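Long-range contacts in cyclic UMP-AMP synthase (Rhodothermus marinus SG0.5JP17-172, PDB 6E0K), which synthesises the second messenger 3',3'-cUAMP from ATP and UTP as the signalling enzyme of a CBASS antiphage defence system: residues E42-Q46 and Y167-H171; G57-V63 and Y125-D129. One frame throughout, in Å; residues are numbered along the deposited sequence.

Contact 1: E42-Q46 and Y167-H171; sequences EVYLQ and YPKLH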
# COMPACT_ATOMS: atom_id res chain seq x y z
N GLU A 42 -7.00 -17.24 1.12
CA GLU A 42 -6.89 -16.59 -0.17
C GLU A 42 -5.52 -15.94 -0.30
O GLU A 42 -4.85 -15.64 0.70
CB GLU A 42 -8.00 -15.56 -0.39
CG GLU A 42 -7.92 -14.36 0.52
CD GLU A 42 -8.93 -13.28 0.15
OE1 GLU A 42 -9.16 -13.04 -1.05
OE2 GLU A 42 -9.50 -12.67 1.07
N VAL A 43 -5.08 -15.76 -1.54
CA VAL A 43 -3.78 -15.19 -1.84
C VAL A 43 -4.01 -14.06 -2.83
O VAL A 43 -4.54 -14.30 -3.92
CB VAL A 43 -2.82 -16.24 -2.43
CG1 VAL A 43 -1.42 -15.64 -2.60
CG2 VAL A 43 -2.80 -17.49 -1.57
N TYR A 44 -3.64 -12.84 -2.45
CA TYR A 44 -3.81 -11.71 -3.34
C TYR A 44 -2.65 -10.74 -3.18
O TYR A 44 -1.87 -10.82 -2.24
CB TYR A 44 -5.17 -11.02 -3.11
CG TYR A 44 -5.44 -10.44 -1.74
CD1 TYR A 44 -6.01 -11.22 -0.73
CD2 TYR A 44 -5.16 -9.10 -1.45
CE1 TYR A 44 -6.29 -10.69 0.53
CE2 TYR A 44 -5.43 -8.56 -0.20
CZ TYR A 44 -5.99 -9.36 0.78
OH TYR A 44 -6.27 -8.82 2.02
N LEU A 45 -2.51 -9.84 -4.16
CA LEU A 45 -1.45 -8.86 -4.11
C LEU A 45 -1.94 -7.58 -3.46
O LEU A 45 -3.12 -7.24 -3.52
CB LEU A 45 -0.93 -8.51 -5.50
CG LEU A 45 -0.21 -9.64 -6.20
CD1 LEU A 45 0.51 -9.09 -7.42
CD2 LEU A 45 0.76 -10.32 -5.23
N GLN A 46 -1.00 -6.87 -2.84
CA GLN A 46 -1.25 -5.51 -2.40
C GLN A 46 -0.08 -4.67 -2.88
O GLN A 46 0.75 -5.14 -3.68
CB GLN A 46 -1.43 -5.44 -0.88
CG GLN A 46 -0.18 -5.76 -0.06
CD GLN A 46 -0.37 -5.40 1.42
OE1 GLN A 46 -1.12 -4.48 1.75
NE2 GLN A 46 0.31 -6.13 2.30
N TYR A 167 -6.26 -2.64 5.70
CA TYR A 167 -7.41 -2.73 4.81
C TYR A 167 -6.98 -2.67 3.35
O TYR A 167 -7.43 -1.79 2.60
CB TYR A 167 -8.40 -1.60 5.12
CG TYR A 167 -8.92 -1.60 6.54
CD1 TYR A 167 -8.26 -0.92 7.55
CD2 TYR A 167 -10.08 -2.29 6.85
CE1 TYR A 167 -8.77 -0.93 8.88
CE2 TYR A 167 -10.59 -2.31 8.14
CZ TYR A 167 -9.93 -1.64 9.14
OH TYR A 167 -10.46 -1.68 10.42
N PRO A 168 -6.13 -3.59 2.91
CA PRO A 168 -5.61 -3.50 1.53
C PRO A 168 -6.67 -3.61 0.46
O PRO A 168 -6.53 -2.99 -0.61
CB PRO A 168 -4.61 -4.66 1.46
CG PRO A 168 -5.13 -5.66 2.46
CD PRO A 168 -5.68 -4.82 3.59
N LYS A 169 -7.74 -4.39 0.68
CA LYS A 169 -8.77 -4.50 -0.34
C LYS A 169 -9.48 -3.17 -0.54
O LYS A 169 -9.82 -2.81 -1.67
CB LYS A 169 -9.78 -5.58 0.04
CG LYS A 169 -9.17 -6.96 0.14
CD LYS A 169 -10.25 -7.96 0.47
CE LYS A 169 -9.68 -9.38 0.52
NZ LYS A 169 -10.73 -10.37 0.91
N LEU A 170 -9.74 -2.43 0.55
CA LEU A 170 -10.37 -1.13 0.42
C LEU A 170 -9.42 -0.11 -0.19
O LEU A 170 -9.85 0.74 -0.98
CB LEU A 170 -10.87 -0.63 1.77
CG LEU A 170 -12.03 -1.44 2.32
CD1 LEU A 170 -12.41 -0.91 3.69
CD2 LEU A 170 -13.19 -1.38 1.37
N HIS A 171 -8.14 -0.17 0.18
CA HIS A 171 -7.14 0.66 -0.49
C HIS A 171 -7.20 0.46 -2.00
O HIS A 171 -7.26 1.43 -2.76
CB HIS A 171 -5.74 0.34 0.06
CG HIS A 171 -4.64 1.14 -0.56
ND1 HIS A 171 -4.13 2.27 0.03
CD2 HIS A 171 -3.95 0.97 -1.71
CE1 HIS A 171 -3.17 2.78 -0.73
NE2 HIS A 171 -3.04 2.00 -1.80
O HOH W 1 -4.90 -5.56 -2.19
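Lys169 and Glu42 meet from opposite directions in a salt bridge, NZ lying 2.6 Å from OE2. The ammonium approaches the syn side of the carboxylate, 15° out of its plane. Neither atom has a single partner: Glu42 OE2 also accepts from Asn68 ND2, and Lys169 NZ is shared with Glu151. The lysine gets there by staying extended beyond CG (chi2 to chi4 all near 180°), crossing the Tyr44 side chain at about a right angle with CE 3.6 Å from ring atom CE1. Pro168, in the first turn of helix 168-181, sits at the ring edge, its CG 3.4 Å from Tyr44 OH; that hydroxyl's polar partner is Gln66 OE1, in the adjoining strand. Farther along, Gln46, which binds both UTP and ATP, lays its OE1 against the proline, 3.5 Å from Pro168 CB. Water 1 spans the backbones, donating to Leu45 O at 2.8 Å and only weakly to Pro168 O at 3.4 Å. The ion pair is thus the only direct hydrogen bond between the two segments: charges that each have a second partner flank a mainly apolar contact of Tyr44 with Pro168, and elsewhere a water bridges the backbones weakly.

Contact 2: G57-V63 and Y125-D129; sequences GDSDVDV and YLPAD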
# COMPACT_ATOMS: atom_id res chain seq x y z
N GLY A 57 9.93 -2.82 -12.56
CA GLY A 57 9.44 -4.17 -12.72
C GLY A 57 10.19 -5.19 -11.90
O GLY A 57 9.93 -6.40 -12.06
N ASP A 58 11.12 -4.79 -11.04
CA ASP A 58 12.00 -5.72 -10.33
C ASP A 58 11.95 -5.53 -8.82
O ASP A 58 12.82 -6.06 -8.12
CB ASP A 58 13.44 -5.60 -10.85
CG ASP A 58 14.05 -4.22 -10.62
OD1 ASP A 58 13.38 -3.33 -10.05
OD2 ASP A 58 15.22 -4.01 -11.04
N SER A 59 10.96 -4.81 -8.31
CA SER A 59 10.86 -4.67 -6.86
C SER A 59 10.18 -5.90 -6.27
O SER A 59 9.50 -6.65 -6.97
CB SER A 59 10.10 -3.39 -6.52
OG SER A 59 8.94 -3.27 -7.31
N ASP A 60 10.37 -6.09 -4.97
CA ASP A 60 9.77 -7.24 -4.30
C ASP A 60 8.25 -7.17 -4.39
O ASP A 60 7.65 -6.09 -4.45
CB ASP A 60 10.18 -7.30 -2.82
CG ASP A 60 11.67 -7.56 -2.60
OD1 ASP A 60 12.43 -7.80 -3.57
OD2 ASP A 60 12.07 -7.54 -1.42
N VAL A 61 7.62 -8.33 -4.40
CA VAL A 61 6.17 -8.42 -4.58
C VAL A 61 5.51 -8.54 -3.21
O VAL A 61 5.89 -9.40 -2.40
CB VAL A 61 5.81 -9.63 -5.46
CG1 VAL A 61 4.30 -9.71 -5.65
CG2 VAL A 61 6.51 -9.53 -6.81
N ASP A 62 4.50 -7.71 -2.97
CA ASP A 62 3.77 -7.72 -1.70
C ASP A 62 2.56 -8.64 -1.82
O ASP A 62 1.57 -8.29 -2.49
CB ASP A 62 3.35 -6.31 -1.31
CG ASP A 62 4.54 -5.39 -1.11
OD1 ASP A 62 5.47 -5.76 -0.38
OD2 ASP A 62 4.55 -4.30 -1.73
N VAL A 63 2.62 -9.80 -1.16
CA VAL A 63 1.59 -10.82 -1.25
C VAL A 63 0.88 -10.92 0.08
O VAL A 63 1.52 -10.88 1.14
CB VAL A 63 2.21 -12.19 -1.63
CG1 VAL A 63 1.13 -13.27 -1.75
CG2 VAL A 63 3.02 -12.06 -2.93
N TYR A 125 10.60 -16.29 -9.73
CA TYR A 125 10.28 -15.06 -10.43
C TYR A 125 10.89 -13.93 -9.62
O TYR A 125 12.11 -13.69 -9.73
CB TYR A 125 8.76 -14.97 -10.63
CG TYR A 125 8.25 -16.10 -11.49
CD1 TYR A 125 8.43 -16.05 -12.87
CD2 TYR A 125 7.61 -17.19 -10.94
CE1 TYR A 125 7.97 -17.07 -13.68
CE2 TYR A 125 7.15 -18.23 -11.74
CZ TYR A 125 7.34 -18.15 -13.12
OH TYR A 125 6.89 -19.16 -13.95
N LEU A 126 10.13 -13.23 -8.79
CA LEU A 126 10.65 -12.21 -7.89
C LEU A 126 10.56 -12.65 -6.44
O LEU A 126 9.82 -13.57 -6.09
CB LEU A 126 9.86 -10.89 -8.05
CG LEU A 126 10.21 -10.15 -9.33
CD1 LEU A 126 9.12 -9.15 -9.65
CD2 LEU A 126 11.56 -9.46 -9.21
N PRO A 127 11.31 -12.00 -5.55
CA PRO A 127 11.12 -12.24 -4.12
C PRO A 127 9.75 -11.74 -3.70
O PRO A 127 9.25 -10.72 -4.20
CB PRO A 127 12.24 -11.43 -3.46
CG PRO A 127 13.21 -11.12 -4.56
CD PRO A 127 12.37 -11.01 -5.80
N ALA A 128 9.14 -12.47 -2.78
CA ALA A 128 7.82 -12.15 -2.26
C ALA A 128 7.94 -11.81 -0.78
O ALA A 128 8.65 -12.48 -0.03
CB ALA A 128 6.85 -13.31 -2.47
N ASP A 129 7.25 -10.76 -0.38
CA ASP A 129 7.11 -10.39 1.02
C ASP A 129 5.68 -10.74 1.39
O ASP A 129 4.74 -10.09 0.94
CB ASP A 129 7.40 -8.91 1.22
CG ASP A 129 7.60 -8.54 2.66
OD1 ASP A 129 8.38 -9.24 3.35
OD2 ASP A 129 6.98 -7.55 3.11
O HOH W 2 4.75 -6.78 2.07
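Leu126, Asp129 and Val61 contribute about half of the surface joining two parallel strands of the nucleotidyltransferase core, whose three magnesium-binding aspartates, Asp60, Asp62 and Asp129, all belong to this contact. It illustrates how strand pairing can assemble a metal site from distant parts of a chain. Leu126, just before its strand, fills the bend of residues 57-60: CD1 lies 3.7 Å from Gly57 O, with Ser59 O equally near, while CD2 faces the backbone of Asp58. With CG anti to the carbonyl carbon (chi1 -74°), the branch reaches toward that bend. Its CB meets CG2 of Val61 at 3.8 Å, the two side chains crossing at about a right angle; Tyr49 touches both residues and Ala20 adds to the covering of Val61.

Val61 is bonded to the neighbouring strand through both its N and its O. Its N donates to Pro127 O, and its O accepts from Asp129 N at 2.8 Å. Val63 N in turn donates to Asp129 O. Val61 pairs with Ala128 on one face of the sheet, Asp62 with Asp129 on the other, the metal-binding face.

On that face the Asp129 carboxylate stands with CG anti to the backbone N (chi1 -166°). Its OD1 has Thr118 OG1 as hydrogen-bond partner and Lys120 NZ as salt-bridge partner, which would fix the turn of the carboxylate. The carboxylate planes of Asp62 and Asp129 are 73° apart, with OD1 of Asp62 4.2 Å from OD2 of Asp129. Water 2 sits between them, 2.7 Å from Asp62 OD1 and 2.6 Å from Asp129 OD2.

How the contacts relate
After helices 5-11 and 18-32 the chain lays down strand 42-45, turns through helix 47-50 and comes back antiparallel as strand 61-68. An excursion of some sixty residues, with helix 92-107 on the way, ends at 125-129, where contact 2 closes the inner loop. Two further strands, 150-157 and 162-166, lead to helix 168-181, whose first turn returns to 42-46; contact 1 therefore closes an outer loop that encloses the inner one entirely. The centres lie about 15 Å apart, yet the contacts share a seam: Gln46 N makes a probable hydrogen bond to Asp62 O at 3.0 Å. Strand 61-68 thus links the metal-binding strand pair to the strand that meets the helix.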